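PDB 5MZ5: ALDH21) from Physcomitrella patens subsp. patens, which catalyses the NADP(+)-dependent oxidation of succinic semialdehyde to succinate, as a member of the aldehyde dehydrogenase family. Local coordinates for residues C207-K212 / F239-V244; G180-V185 / L260-G265; H322-Y327 / E413-P418; G287-C292 / N436-G441; T123-K128 / N189-L194. One frame throughout, in Å; residues are numbered along the deposited sequence.

Interaction 1: residues C207-K212 / F239-V244; sequences CPFVLK and FSILPV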
# COMPACT_ATOMS: atom_id res chain seq x y z
N CYS A 207 1.24 -22.06 7.05
CA CYS A 207 1.94 -23.11 6.30
C CYS A 207 2.44 -24.18 7.26
O CYS A 207 3.21 -23.83 8.16
CB CYS A 207 3.13 -22.54 5.53
SG CYS A 207 2.72 -21.70 3.99
N PRO A 208 2.17 -25.48 7.03
CA PRO A 208 2.85 -26.51 7.84
C PRO A 208 4.32 -26.60 7.39
O PRO A 208 4.67 -26.22 6.27
CB PRO A 208 2.07 -27.79 7.51
CG PRO A 208 1.58 -27.57 6.12
CD PRO A 208 1.33 -26.09 5.97
N PHE A 209 5.21 -27.08 8.27
CA PHE A 209 6.62 -27.13 7.91
C PHE A 209 7.36 -28.32 8.51
O PHE A 209 6.95 -28.85 9.54
CB PHE A 209 7.33 -25.80 8.30
CG PHE A 209 7.38 -25.51 9.78
CD1 PHE A 209 8.42 -26.00 10.57
CD2 PHE A 209 6.36 -24.79 10.40
CE1 PHE A 209 8.45 -25.77 11.95
CE2 PHE A 209 6.40 -24.54 11.78
CZ PHE A 209 7.45 -25.03 12.54
N VAL A 210 8.48 -28.69 7.89
CA VAL A 210 9.41 -29.72 8.37
C VAL A 210 10.75 -29.01 8.43
O VAL A 210 11.27 -28.56 7.41
CB VAL A 210 9.45 -31.03 7.54
CG1 VAL A 210 10.34 -32.07 8.22
CG2 VAL A 210 8.05 -31.60 7.33
N LEU A 211 11.29 -28.86 9.64
CA LEU A 211 12.55 -28.19 9.84
C LEU A 211 13.69 -29.14 10.12
O LEU A 211 13.58 -30.03 10.98
CB LEU A 211 12.45 -27.09 10.95
CG LEU A 211 13.75 -26.50 11.53
CD1 LEU A 211 14.47 -25.58 10.52
CD2 LEU A 211 13.45 -25.75 12.77
N LYS A 212 14.80 -28.93 9.37
CA LYS A 212 16.04 -29.65 9.55
C LYS A 212 16.99 -28.64 10.24
O LYS A 212 17.56 -27.78 9.57
CB LYS A 212 16.63 -30.15 8.21
CG LYS A 212 17.89 -31.01 8.39
CD LYS A 212 18.73 -31.07 7.11
CE LYS A 212 20.05 -31.77 7.29
NZ LYS A 212 21.03 -30.97 8.07
N PHE A 239 3.88 -29.17 12.37
CA PHE A 239 5.33 -29.04 12.41
C PHE A 239 6.03 -30.33 12.75
O PHE A 239 5.49 -31.19 13.45
CB PHE A 239 5.76 -27.91 13.39
CG PHE A 239 5.75 -28.27 14.85
CD1 PHE A 239 4.57 -28.23 15.60
CD2 PHE A 239 6.91 -28.71 15.48
CE1 PHE A 239 4.56 -28.61 16.94
CE2 PHE A 239 6.90 -29.08 16.83
CZ PHE A 239 5.73 -29.03 17.55
N SER A 240 7.27 -30.42 12.27
CA SER A 240 8.24 -31.45 12.58
C SER A 240 9.59 -30.75 12.62
O SER A 240 9.84 -29.88 11.79
CB SER A 240 8.25 -32.56 11.53
OG SER A 240 7.15 -33.43 11.74
N ILE A 241 10.40 -31.07 13.63
CA ILE A 241 11.76 -30.54 13.82
C ILE A 241 12.65 -31.76 14.04
O ILE A 241 12.59 -32.40 15.09
CB ILE A 241 11.91 -29.44 14.92
CG1 ILE A 241 10.94 -28.26 14.66
CG2 ILE A 241 13.40 -28.96 15.04
CD1 ILE A 241 10.74 -27.35 15.81
N LEU A 242 13.40 -32.14 12.98
CA LEU A 242 14.24 -33.32 12.96
C LEU A 242 15.70 -33.07 12.54
O LEU A 242 15.95 -32.76 11.37
CB LEU A 242 13.66 -34.42 12.04
CG LEU A 242 12.16 -34.50 11.78
CD1 LEU A 242 11.89 -34.92 10.35
CD2 LEU A 242 11.49 -35.50 12.73
N PRO A 243 16.69 -33.23 13.45
CA PRO A 243 18.11 -33.19 13.02
C PRO A 243 18.29 -34.46 12.18
O PRO A 243 17.84 -35.54 12.57
CB PRO A 243 18.89 -33.24 14.35
CG PRO A 243 17.85 -33.04 15.43
CD PRO A 243 16.59 -33.58 14.87
N VAL A 244 18.81 -34.30 10.97
CA VAL A 244 18.86 -35.42 10.02
C VAL A 244 20.31 -35.77 9.62
O VAL A 244 21.18 -34.88 9.51
CB VAL A 244 17.91 -35.08 8.82
CG1 VAL A 244 18.18 -35.92 7.58
CG2 VAL A 244 16.44 -35.21 9.22
O HOH W 1 20.42 -31.79 10.68
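F209-L211 and F239-I241 lie side by side as the two strands of a parallel beta-alpha-beta unit whose crossover is helix 219-229, and strand 239-241 ends the Rossmann-type sheet within this chain. The backbone bonds alternate in the way parallel strands require. S240 gives its N to F209 O at 3.2 Å and its O to L211 N at 2.8 Å, the second almost straight (177°), and L242 N then closes on L211 O at 2.9 Å.

Apolar contacts divide between two faces. On the face of F209, L211, F239 and I241, the F209 ring takes F239 CB over its surface in a CH-pi contact, CZ to CB 3.4 Å. Its CG stands between the backbone N and the carbonyl carbon (chi1 64°), which swings the ring toward the neighbouring strand. L211 CD2 runs alongside I241 CG2 at 3.9 Å, and L228 and A221 of the crossover helix pack on this layer. On the other face V210 CG1 rests against S240 CB and L242 CD1, and A81 of helix 75-94 touches S240 and L242, while S240 OG bonds to A45 N.

A single water bridge finishes the contact at K212, which binds NADP(+). Its methylenes pass V244 nearly at a right angle, and a bend at chi4 (-73°) brings NZ to a water 2.8 Å away that also accepts from V244 N at 3.0 Å.

Interaction 2: residues G180-V185 / L260-G265; sequences GPVSMV and LLTFTG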
# COMPACT_ATOMS: atom_id res chain seq x y z
N GLY A 180 1.68 -23.77 1.02
CA GLY A 180 1.59 -25.17 1.42
C GLY A 180 2.77 -25.60 2.25
O GLY A 180 3.46 -24.74 2.79
N PRO A 181 3.06 -26.93 2.34
CA PRO A 181 4.22 -27.40 3.15
C PRO A 181 5.58 -26.79 2.79
O PRO A 181 5.95 -26.69 1.62
CB PRO A 181 4.20 -28.93 2.97
CG PRO A 181 2.76 -29.25 2.62
CD PRO A 181 2.34 -28.08 1.74
N VAL A 182 6.30 -26.35 3.83
CA VAL A 182 7.58 -25.67 3.69
C VAL A 182 8.71 -26.54 4.23
O VAL A 182 8.64 -27.04 5.35
CB VAL A 182 7.58 -24.26 4.35
CG1 VAL A 182 8.94 -23.56 4.23
CG2 VAL A 182 6.47 -23.36 3.79
N SER A 183 9.78 -26.69 3.41
CA SER A 183 11.01 -27.37 3.80
C SER A 183 11.96 -26.27 4.32
O SER A 183 12.23 -25.30 3.61
CB SER A 183 11.65 -28.08 2.61
OG SER A 183 12.88 -28.62 3.03
N MET A 184 12.43 -26.41 5.57
CA MET A 184 13.32 -25.42 6.21
C MET A 184 14.61 -26.08 6.59
O MET A 184 14.60 -27.15 7.20
CB MET A 184 12.67 -24.78 7.45
CG MET A 184 11.32 -24.15 7.20
SD MET A 184 10.56 -23.64 8.75
CE MET A 184 9.19 -22.77 8.14
N VAL A 185 15.72 -25.44 6.22
CA VAL A 185 17.08 -25.88 6.52
C VAL A 185 17.79 -24.66 7.10
O VAL A 185 17.93 -23.65 6.43
CB VAL A 185 17.81 -26.51 5.29
CG1 VAL A 185 19.21 -26.99 5.68
CG2 VAL A 185 16.99 -27.67 4.69
N LEU A 260 7.78 -25.16 -1.05
CA LEU A 260 8.84 -24.19 -0.89
C LEU A 260 9.99 -24.79 -0.09
O LEU A 260 9.76 -25.50 0.89
CB LEU A 260 8.29 -22.94 -0.16
CG LEU A 260 9.31 -21.85 0.29
CD1 LEU A 260 9.89 -21.08 -0.90
CD2 LEU A 260 8.65 -20.86 1.23
N LEU A 261 11.22 -24.50 -0.53
CA LEU A 261 12.43 -24.79 0.20
C LEU A 261 13.02 -23.41 0.63
O LEU A 261 13.25 -22.54 -0.20
CB LEU A 261 13.46 -25.58 -0.65
CG LEU A 261 14.91 -25.59 -0.15
CD1 LEU A 261 15.04 -26.22 1.27
CD2 LEU A 261 15.81 -26.33 -1.13
N THR A 262 13.26 -23.25 1.93
CA THR A 262 13.91 -22.04 2.47
C THR A 262 15.17 -22.49 3.20
O THR A 262 15.12 -23.23 4.20
CB THR A 262 12.94 -21.13 3.27
OG1 THR A 262 13.71 -20.06 3.82
CG2 THR A 262 12.20 -21.85 4.37
N PHE A 263 16.31 -22.05 2.66
CA PHE A 263 17.63 -22.42 3.16
C PHE A 263 18.45 -21.22 3.59
O PHE A 263 18.47 -20.19 2.91
CB PHE A 263 18.38 -23.25 2.10
CG PHE A 263 19.83 -23.57 2.40
CD1 PHE A 263 20.17 -24.68 3.16
CD2 PHE A 263 20.86 -22.75 1.95
CE1 PHE A 263 21.50 -25.00 3.42
CE2 PHE A 263 22.19 -23.05 2.24
CZ PHE A 263 22.51 -24.19 2.95
N THR A 264 19.10 -21.37 4.75
CA THR A 264 20.07 -20.42 5.28
C THR A 264 21.33 -21.22 5.59
O THR A 264 21.26 -22.19 6.35
CB THR A 264 19.59 -19.62 6.48
OG1 THR A 264 18.44 -18.87 6.09
CG2 THR A 264 20.66 -18.63 6.99
N GLY A 265 22.43 -20.85 4.96
CA GLY A 265 23.70 -21.53 5.16
C GLY A 265 24.73 -21.24 4.10
O GLY A 265 24.72 -20.17 3.50
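V182 and V185 each push a methyl group into the relief of strand 260-264, one on either face of the parallel pair, and these two wedges show how neighbouring strands interlock. On the face of V182 and M184, V182 CG1 enters the notch between L260 and T262, touching L260 CD2 at 4.0 Å and T262 CG2 at 3.7 Å. T262 CG2 is in turn a bump: it sits between V182 CG1 and M184 CG, the latter 3.8 Å from it. The threonine hydroxyl, set opposite its own backbone N (chi1 176°), is thereby left to accept a bond from K198 NZ, and helix 193-205 also covers M184 through V199 and A202.

The other face is built from S183, V185, L261 and F263. V185 CG1 presses on the edge of the phenylalanine ring, 3.6 Å from F263 CD1, while its second methyl, CG2, slants toward L261 CD1 at 4.2 Å. That leucine methyl also sits against S183 OG at 3.7 Å, although the hydroxyl bonds to F252 O. M273 of helix 267-276 packs on V185, L261 and F263.

Four regular backbone bonds hold the shapes in register, from S183 N to L260 O at 2.8 Å to T264 N on V185 O at 3.1 Å. Both strands lead into turns bearing NADP(+)-binding residues, S186 and W188 after one, S266 after the other. Such a central parallel pair, where the chain crosses from one half of the sheet to the other (strand order 3-2-1-4-5), is typical of the Rossmann fold and its cofactor site.

Interaction 3: residues H322-Y327 / E413-P418; sequences HMQRLY and EEIFGP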
# COMPACT_ATOMS: atom_id res chain seq x y z
N HIS A 322 29.12 -10.00 8.75
CA HIS A 322 30.36 -9.61 9.42
C HIS A 322 31.10 -8.59 8.53
O HIS A 322 31.11 -8.74 7.31
CB HIS A 322 31.22 -10.87 9.62
CG HIS A 322 32.70 -10.62 9.76
ND1 HIS A 322 33.62 -11.27 8.96
CD2 HIS A 322 33.36 -9.84 10.65
CE1 HIS A 322 34.80 -10.81 9.34
NE2 HIS A 322 34.70 -9.95 10.35
N MET A 323 31.65 -7.51 9.12
CA MET A 323 32.40 -6.51 8.34
C MET A 323 33.80 -7.08 8.07
O MET A 323 34.67 -7.07 8.95
CB MET A 323 32.44 -5.15 9.04
CG MET A 323 33.18 -4.06 8.26
SD MET A 323 33.56 -2.66 9.37
CE MET A 323 34.98 -3.35 10.26
N GLN A 324 33.98 -7.62 6.86
CA GLN A 324 35.24 -8.26 6.47
C GLN A 324 36.25 -7.26 5.89
O GLN A 324 37.44 -7.45 6.05
CB GLN A 324 34.97 -9.39 5.47
CG GLN A 324 36.16 -10.33 5.27
CD GLN A 324 35.80 -11.49 4.38
OE1 GLN A 324 34.78 -12.16 4.57
NE2 GLN A 324 36.61 -11.73 3.36
N ARG A 325 35.75 -6.21 5.20
CA ARG A 325 36.60 -5.22 4.52
C ARG A 325 36.29 -3.80 4.99
O ARG A 325 35.12 -3.40 5.04
CB ARG A 325 36.47 -5.33 2.99
CG ARG A 325 36.80 -6.72 2.42
CD ARG A 325 36.53 -6.78 0.93
NE ARG A 325 35.10 -6.80 0.60
CZ ARG A 325 34.55 -6.09 -0.38
NH1 ARG A 325 33.26 -6.23 -0.66
NH2 ARG A 325 35.29 -5.26 -1.11
N LEU A 326 37.35 -3.06 5.35
CA LEU A 326 37.23 -1.71 5.86
C LEU A 326 38.04 -0.76 4.98
O LEU A 326 39.25 -0.90 4.87
CB LEU A 326 37.68 -1.66 7.33
CG LEU A 326 37.65 -0.33 8.08
CD1 LEU A 326 36.30 0.42 7.90
CD2 LEU A 326 37.98 -0.54 9.56
N TYR A 327 37.34 0.21 4.35
CA TYR A 327 37.89 1.23 3.44
C TYR A 327 37.81 2.58 4.14
O TYR A 327 36.73 3.05 4.47
CB TYR A 327 37.12 1.24 2.09
CG TYR A 327 37.24 -0.10 1.39
CD1 TYR A 327 38.33 -0.39 0.57
CD2 TYR A 327 36.28 -1.10 1.57
CE1 TYR A 327 38.48 -1.63 -0.04
CE2 TYR A 327 36.42 -2.35 0.98
CZ TYR A 327 37.52 -2.61 0.18
OH TYR A 327 37.65 -3.85 -0.39
N GLU A 413 37.05 -14.58 -0.71
CA GLU A 413 35.99 -15.39 -0.09
C GLU A 413 35.55 -14.88 1.27
O GLU A 413 36.24 -14.08 1.90
CB GLU A 413 36.47 -16.86 0.07
CG GLU A 413 37.14 -17.49 -1.14
CD GLU A 413 36.28 -17.65 -2.38
OE1 GLU A 413 35.04 -17.74 -2.25
OE2 GLU A 413 36.86 -17.72 -3.48
N GLU A 414 34.41 -15.41 1.75
CA GLU A 414 33.86 -15.16 3.07
C GLU A 414 34.77 -15.87 4.07
O GLU A 414 34.94 -17.09 3.99
CB GLU A 414 32.43 -15.72 3.15
CG GLU A 414 31.77 -15.55 4.52
CD GLU A 414 30.30 -15.93 4.54
OE1 GLU A 414 29.99 -17.05 4.10
OE2 GLU A 414 29.47 -15.12 5.01
N ILE A 415 35.39 -15.11 4.97
CA ILE A 415 36.29 -15.69 5.96
C ILE A 415 35.47 -16.31 7.14
O ILE A 415 35.86 -17.35 7.65
CB ILE A 415 37.40 -14.68 6.38
CG1 ILE A 415 38.58 -15.39 7.07
CG2 ILE A 415 36.87 -13.52 7.23
CD1 ILE A 415 40.02 -14.74 6.76
N PHE A 416 34.33 -15.68 7.53
CA PHE A 416 33.47 -16.16 8.63
C PHE A 416 34.30 -16.37 9.94
O PHE A 416 34.22 -17.41 10.60
CB PHE A 416 32.70 -17.43 8.19
CG PHE A 416 31.25 -17.49 8.57
CD1 PHE A 416 30.31 -16.66 7.95
CD2 PHE A 416 30.80 -18.41 9.52
CE1 PHE A 416 28.95 -16.75 8.27
CE2 PHE A 416 29.43 -18.48 9.86
CZ PHE A 416 28.53 -17.65 9.23
N GLY A 417 35.13 -15.37 10.25
CA GLY A 417 36.04 -15.38 11.40
C GLY A 417 36.37 -13.98 11.86
O GLY A 417 35.98 -13.01 11.19
N PRO A 418 37.08 -13.81 13.00
CA PRO A 418 37.32 -12.44 13.50
C PRO A 418 38.50 -11.78 12.79
O PRO A 418 39.54 -11.52 13.40
CB PRO A 418 37.52 -12.65 15.01
CG PRO A 418 38.13 -14.03 15.11
CD PRO A 418 37.62 -14.83 13.93
O HOH W 2 33.09 -12.72 6.63
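E413 and Q324 open the contact where helix 409-412 has just ended. E413 O accepts from Q324 NE2 at 2.8 Å, nearly straight (166°) and close to the plane of the side-chain amide; the same nitrogen has a weak second bond to A410 O. Q324 reaches this far because its CG is anti to the backbone N (chi1 -166°) and the chain beyond stays extended. E414, which binds NADP(+), passes its CA beside Q324 OE1 and directs its own carboxylate to G288 N.

I415 then returns the bond: its N donates to Q324 OE1 at 3.0 Å, approaching from well above the carbonyl plane (51°). The branch methyl CG2 packs on the glutamine amide, 3.6 Å from OE1, and also meets the edge of the H322 ring. F416 N gives a weak bond to a water, and its ring meets that of W188 almost perpendicularly. The same water donates to Q324 OE1 at 2.7 Å and lies 2.8 Å from H322 ND1, in the plane of the imidazole. G417 O completes the walk, 3.1 Å from H322 CE1.

A leucine in place of Q324 would probably leave E413 O and I415 N without their mates across the contact and the water without one of its partners. With both ends of the amide engaged, its flip is fixed, and the backbone flanking the cofactor-binding E414 is positioned by a side-chain amide that pairs with one backbone C=O and one backbone N-H.

Interaction 4: residues G287-C292 / N436-G441; sequences GGNAPC and NNTHYG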
# COMPACT_ATOMS: atom_id res chain seq x y z
N GLY A 287 26.01 -16.55 2.38
CA GLY A 287 27.06 -15.71 2.94
C GLY A 287 27.28 -14.34 2.34
O GLY A 287 26.54 -13.90 1.45
N GLY A 288 28.30 -13.66 2.84
CA GLY A 288 28.68 -12.35 2.36
C GLY A 288 30.14 -12.03 2.56
O GLY A 288 30.89 -12.82 3.13
N ASN A 289 30.55 -10.88 2.05
CA ASN A 289 31.92 -10.36 2.21
C ASN A 289 31.71 -8.85 2.30
O ASN A 289 32.05 -8.09 1.38
CB ASN A 289 32.82 -10.79 1.03
CG ASN A 289 34.25 -10.33 1.08
OD1 ASN A 289 34.65 -9.45 1.86
ND2 ASN A 289 35.06 -10.93 0.23
N ALA A 290 31.07 -8.45 3.41
CA ALA A 290 30.63 -7.09 3.67
C ALA A 290 31.73 -6.05 3.85
O ALA A 290 32.58 -6.14 4.75
CB ALA A 290 29.69 -7.06 4.86
N PRO A 291 31.67 -4.99 3.02
CA PRO A 291 32.61 -3.88 3.16
C PRO A 291 32.01 -2.69 3.95
O PRO A 291 30.79 -2.57 4.10
CB PRO A 291 32.86 -3.48 1.71
CG PRO A 291 31.53 -3.76 1.02
CD PRO A 291 30.78 -4.78 1.86
N CYS A 292 32.86 -1.79 4.43
CA CYS A 292 32.42 -0.56 5.09
C CYS A 292 33.32 0.57 4.64
O CYS A 292 34.54 0.41 4.64
CB CYS A 292 32.41 -0.70 6.61
SG CYS A 292 31.67 0.72 7.49
N ASN A 436 31.93 -3.03 -4.24
CA ASN A 436 31.22 -3.86 -5.21
C ASN A 436 32.09 -4.91 -5.85
O ASN A 436 31.55 -5.81 -6.49
CB ASN A 436 30.57 -2.98 -6.31
CG ASN A 436 29.45 -2.13 -5.80
OD1 ASN A 436 28.82 -2.41 -4.76
ND2 ASN A 436 29.13 -1.09 -6.55
N ASN A 437 33.44 -4.81 -5.69
CA ASN A 437 34.42 -5.74 -6.27
C ASN A 437 34.48 -7.04 -5.46
O ASN A 437 35.47 -7.35 -4.77
CB ASN A 437 35.81 -5.05 -6.43
CG ASN A 437 36.78 -5.85 -7.26
OD1 ASN A 437 36.41 -6.82 -7.92
ND2 ASN A 437 38.05 -5.46 -7.24
N THR A 438 33.38 -7.81 -5.55
CA THR A 438 33.14 -9.06 -4.83
C THR A 438 32.05 -9.84 -5.54
O THR A 438 31.25 -9.25 -6.27
CB THR A 438 32.76 -8.75 -3.34
OG1 THR A 438 32.52 -9.97 -2.65
CG2 THR A 438 31.53 -7.84 -3.20
N HIS A 439 31.99 -11.16 -5.31
CA HIS A 439 30.97 -12.03 -5.87
C HIS A 439 29.79 -12.20 -4.90
O HIS A 439 28.79 -12.84 -5.23
CB HIS A 439 31.55 -13.37 -6.37
CG HIS A 439 32.26 -14.20 -5.34
ND1 HIS A 439 31.61 -15.25 -4.68
CD2 HIS A 439 33.56 -14.19 -4.97
CE1 HIS A 439 32.54 -15.83 -3.92
NE2 HIS A 439 33.73 -15.23 -4.05
N TYR A 440 29.87 -11.54 -3.74
CA TYR A 440 28.80 -11.49 -2.74
C TYR A 440 28.07 -10.14 -2.87
O TYR A 440 28.52 -9.28 -3.62
CB TYR A 440 29.37 -11.67 -1.33
CG TYR A 440 30.16 -12.95 -1.12
CD1 TYR A 440 29.53 -14.14 -0.77
CD2 TYR A 440 31.55 -12.96 -1.25
CE1 TYR A 440 30.26 -15.31 -0.55
CE2 TYR A 440 32.29 -14.12 -1.02
CZ TYR A 440 31.64 -15.29 -0.67
OH TYR A 440 32.38 -16.44 -0.46
N GLY A 441 26.94 -9.98 -2.18
CA GLY A 441 26.17 -8.74 -2.22
C GLY A 441 25.08 -8.67 -1.19
O GLY A 441 23.93 -8.39 -1.52
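Y440 lies with its ring against the backbone of G287-N289, a packing contact crossed by no hydrogen bond. It joins the segment leading into strand 290-294 to the loop between helix 428-435 and strand 443-447; strands 290-294 and 443-447 are parallel neighbours in one sheet. One face of the ring lies over G288 C, and CD1 comes 3.7 Å from G288 CA. N289 meets it obliquely, CB to Y440 CD2 3.4 Å, with CG anti to the backbone N (chi1 -180°), a torsion that carries the amide past the ring to R411 O and R325 NE. On the opposite face of the tyrosine stands H439, and at its edge, in plane, T438 OG1. That hydroxyl accepts from Y440 N at 3.3 Å in an ST turn and touches N289 CB at 3.8 Å.

The phenol OH bonds to E414 N, so an alanine at Y440 would probably leave that amide without its partner and the glycine backbone without the flat wall it rests on. E285-G288 lie within the glutamate signature of aldehyde dehydrogenases, in which E285, the predicted active-site residue, and L286 contact NADP(+).

Interaction 5: residues T123-K128 / N189-L194; sequences TMESGK and NFPLNL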
# COMPACT_ATOMS: atom_id res chain seq x y z
N THR A 123 24.62 -20.36 24.10
CA THR A 123 26.06 -20.19 24.33
C THR A 123 26.77 -21.55 24.33
O THR A 123 27.82 -21.70 23.69
CB THR A 123 26.27 -19.40 25.63
OG1 THR A 123 25.93 -18.06 25.34
CG2 THR A 123 27.73 -19.47 26.14
N MET A 124 26.19 -22.53 25.02
CA MET A 124 26.72 -23.88 25.11
C MET A 124 26.89 -24.54 23.72
O MET A 124 28.00 -24.97 23.37
CB MET A 124 25.84 -24.72 26.07
CG MET A 124 26.37 -26.12 26.37
SD MET A 124 25.92 -27.28 25.05
CE MET A 124 24.20 -27.59 25.48
N GLU A 125 25.80 -24.61 22.93
CA GLU A 125 25.87 -25.29 21.64
C GLU A 125 26.51 -24.48 20.50
O GLU A 125 26.92 -25.09 19.52
CB GLU A 125 24.49 -25.81 21.22
CG GLU A 125 23.53 -24.72 20.76
CD GLU A 125 22.23 -25.21 20.19
OE1 GLU A 125 22.10 -26.43 19.96
OE2 GLU A 125 21.33 -24.37 19.94
N SER A 126 26.52 -23.14 20.59
CA SER A 126 27.07 -22.33 19.51
C SER A 126 28.45 -21.75 19.81
O SER A 126 29.18 -21.40 18.88
CB SER A 126 26.10 -21.22 19.10
OG SER A 126 26.11 -20.15 20.03
N GLY A 127 28.79 -21.65 21.09
CA GLY A 127 30.05 -21.06 21.51
C GLY A 127 30.03 -19.54 21.53
O GLY A 127 31.06 -18.91 21.76
N LYS A 128 28.86 -18.92 21.25
CA LYS A 128 28.78 -17.45 21.26
C LYS A 128 28.74 -16.91 22.69
O LYS A 128 28.14 -17.54 23.55
CB LYS A 128 27.63 -16.91 20.38
CG LYS A 128 26.21 -17.02 20.97
CD LYS A 128 25.14 -16.46 20.04
CE LYS A 128 25.08 -17.20 18.71
NZ LYS A 128 24.69 -16.28 17.60
N ASN A 189 25.21 -20.68 13.01
CA ASN A 189 25.72 -19.39 13.53
C ASN A 189 24.69 -18.56 14.34
O ASN A 189 25.11 -17.82 15.25
CB ASN A 189 26.38 -18.55 12.44
CG ASN A 189 25.48 -18.13 11.31
OD1 ASN A 189 24.99 -18.94 10.52
ND2 ASN A 189 25.33 -16.84 11.15
N PHE A 190 23.39 -18.66 14.03
CA PHE A 190 22.32 -18.03 14.85
C PHE A 190 21.25 -19.12 14.92
O PHE A 190 20.24 -19.03 14.22
CB PHE A 190 21.76 -16.74 14.23
CG PHE A 190 22.59 -15.50 14.44
CD1 PHE A 190 23.66 -15.20 13.60
CD2 PHE A 190 22.28 -14.61 15.46
CE1 PHE A 190 24.44 -14.06 13.81
CE2 PHE A 190 23.06 -13.46 15.67
CZ PHE A 190 24.13 -13.19 14.84
N PRO A 191 21.49 -20.21 15.70
CA PRO A 191 20.57 -21.36 15.66
C PRO A 191 19.17 -21.14 16.22
O PRO A 191 18.32 -22.03 16.07
CB PRO A 191 21.31 -22.44 16.43
CG PRO A 191 22.24 -21.72 17.31
CD PRO A 191 22.64 -20.48 16.59
N LEU A 192 18.92 -19.98 16.83
CA LEU A 192 17.58 -19.68 17.30
C LEU A 192 16.93 -18.62 16.40
O LEU A 192 15.86 -18.88 15.84
CB LEU A 192 17.60 -19.25 18.78
CG LEU A 192 16.24 -18.91 19.41
CD1 LEU A 192 15.37 -20.15 19.61
CD2 LEU A 192 16.42 -18.14 20.69
N ASN A 193 17.60 -17.47 16.22
CA ASN A 193 17.10 -16.36 15.42
C ASN A 193 16.90 -16.72 13.95
O ASN A 193 15.88 -16.34 13.38
CB ASN A 193 17.96 -15.10 15.57
CG ASN A 193 17.34 -13.88 14.90
OD1 ASN A 193 17.77 -13.47 13.82
ND2 ASN A 193 16.24 -13.39 15.41
N LEU A 194 17.85 -17.43 13.33
CA LEU A 194 17.72 -17.76 11.91
C LEU A 194 16.72 -18.90 11.69
O LEU A 194 16.20 -19.03 10.57
CB LEU A 194 19.08 -17.98 11.22
CG LEU A 194 19.92 -16.66 11.09
CD1 LEU A 194 21.34 -16.93 10.55
CD2 LEU A 194 19.22 -15.62 10.22
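K128 NZ is gripped from several directions at once. Across the contact it donates to N189 O at 2.8 Å, in the plane of that carbonyl, and beyond the two segments it forms a salt bridge with E136 OE2 and a hydrogen bond with Q315 OE1. The fourth partner is aromatic: NZ stands over one face of F190, 3.8 Å from the ring centroid and 17° off the normal, a cation-pi contact displaced toward CD2. The lysine chain crosses the phenylalanine at about a right angle, and bends at chi3 (61°) and chi4 bring the ammonium group over the ring.

The base of K128 is fixed as well. Helix 115-126 ends at S126, and G127, with positive phi, lets the chain turn; S126 OG then accepts from K128 N at 3.3 Å in an ST turn and also bonds to L122 O, while T123 OG1 donates to K128 O at 2.9 Å.

P191 adds packing: its CG lies 3.8 Å from E125 OE2 and 4.3 Å from S126 CB. E125 is occupied at the start of helix 219-229, where S220 OG and L219 N hold its oxygens.

E136 serves both sides, since its other oxygen accepts from L192 N and N193 N at the start of helix 193-205. Three polar acceptors and a ring face are consistent with a buried, charged ammonium, neutralised by E136, that fixes the carbonyl of N189, a succinate-binding residue that follows the NADP(+)-binding W188.

Overall arrangement
Interactions 1 and 2 (centres 9 Å apart) share one sheet, in which strands 239-241, 209-212, 182-185 and 260-264 run consecutively and parallel. Interactions 3 and 4, also 9 Å apart, share the other large sheet through strands 323-329 and 290-294, their centres 24 to 32 Å from that pair. Interaction 5 lies between, 18 to 24 Å from the other centres; its segment 189-194 follows strand 182-185 and enters helix 193-205, L194 touches T264, and N189 meets F416. Interaction 5 opens first and alternates with interaction 2 along the chain; interaction 1 falls between the segments of 2, and later interaction 3 between those of 4. Residues binding NADP(+) and succinate thus gather between the two sheets.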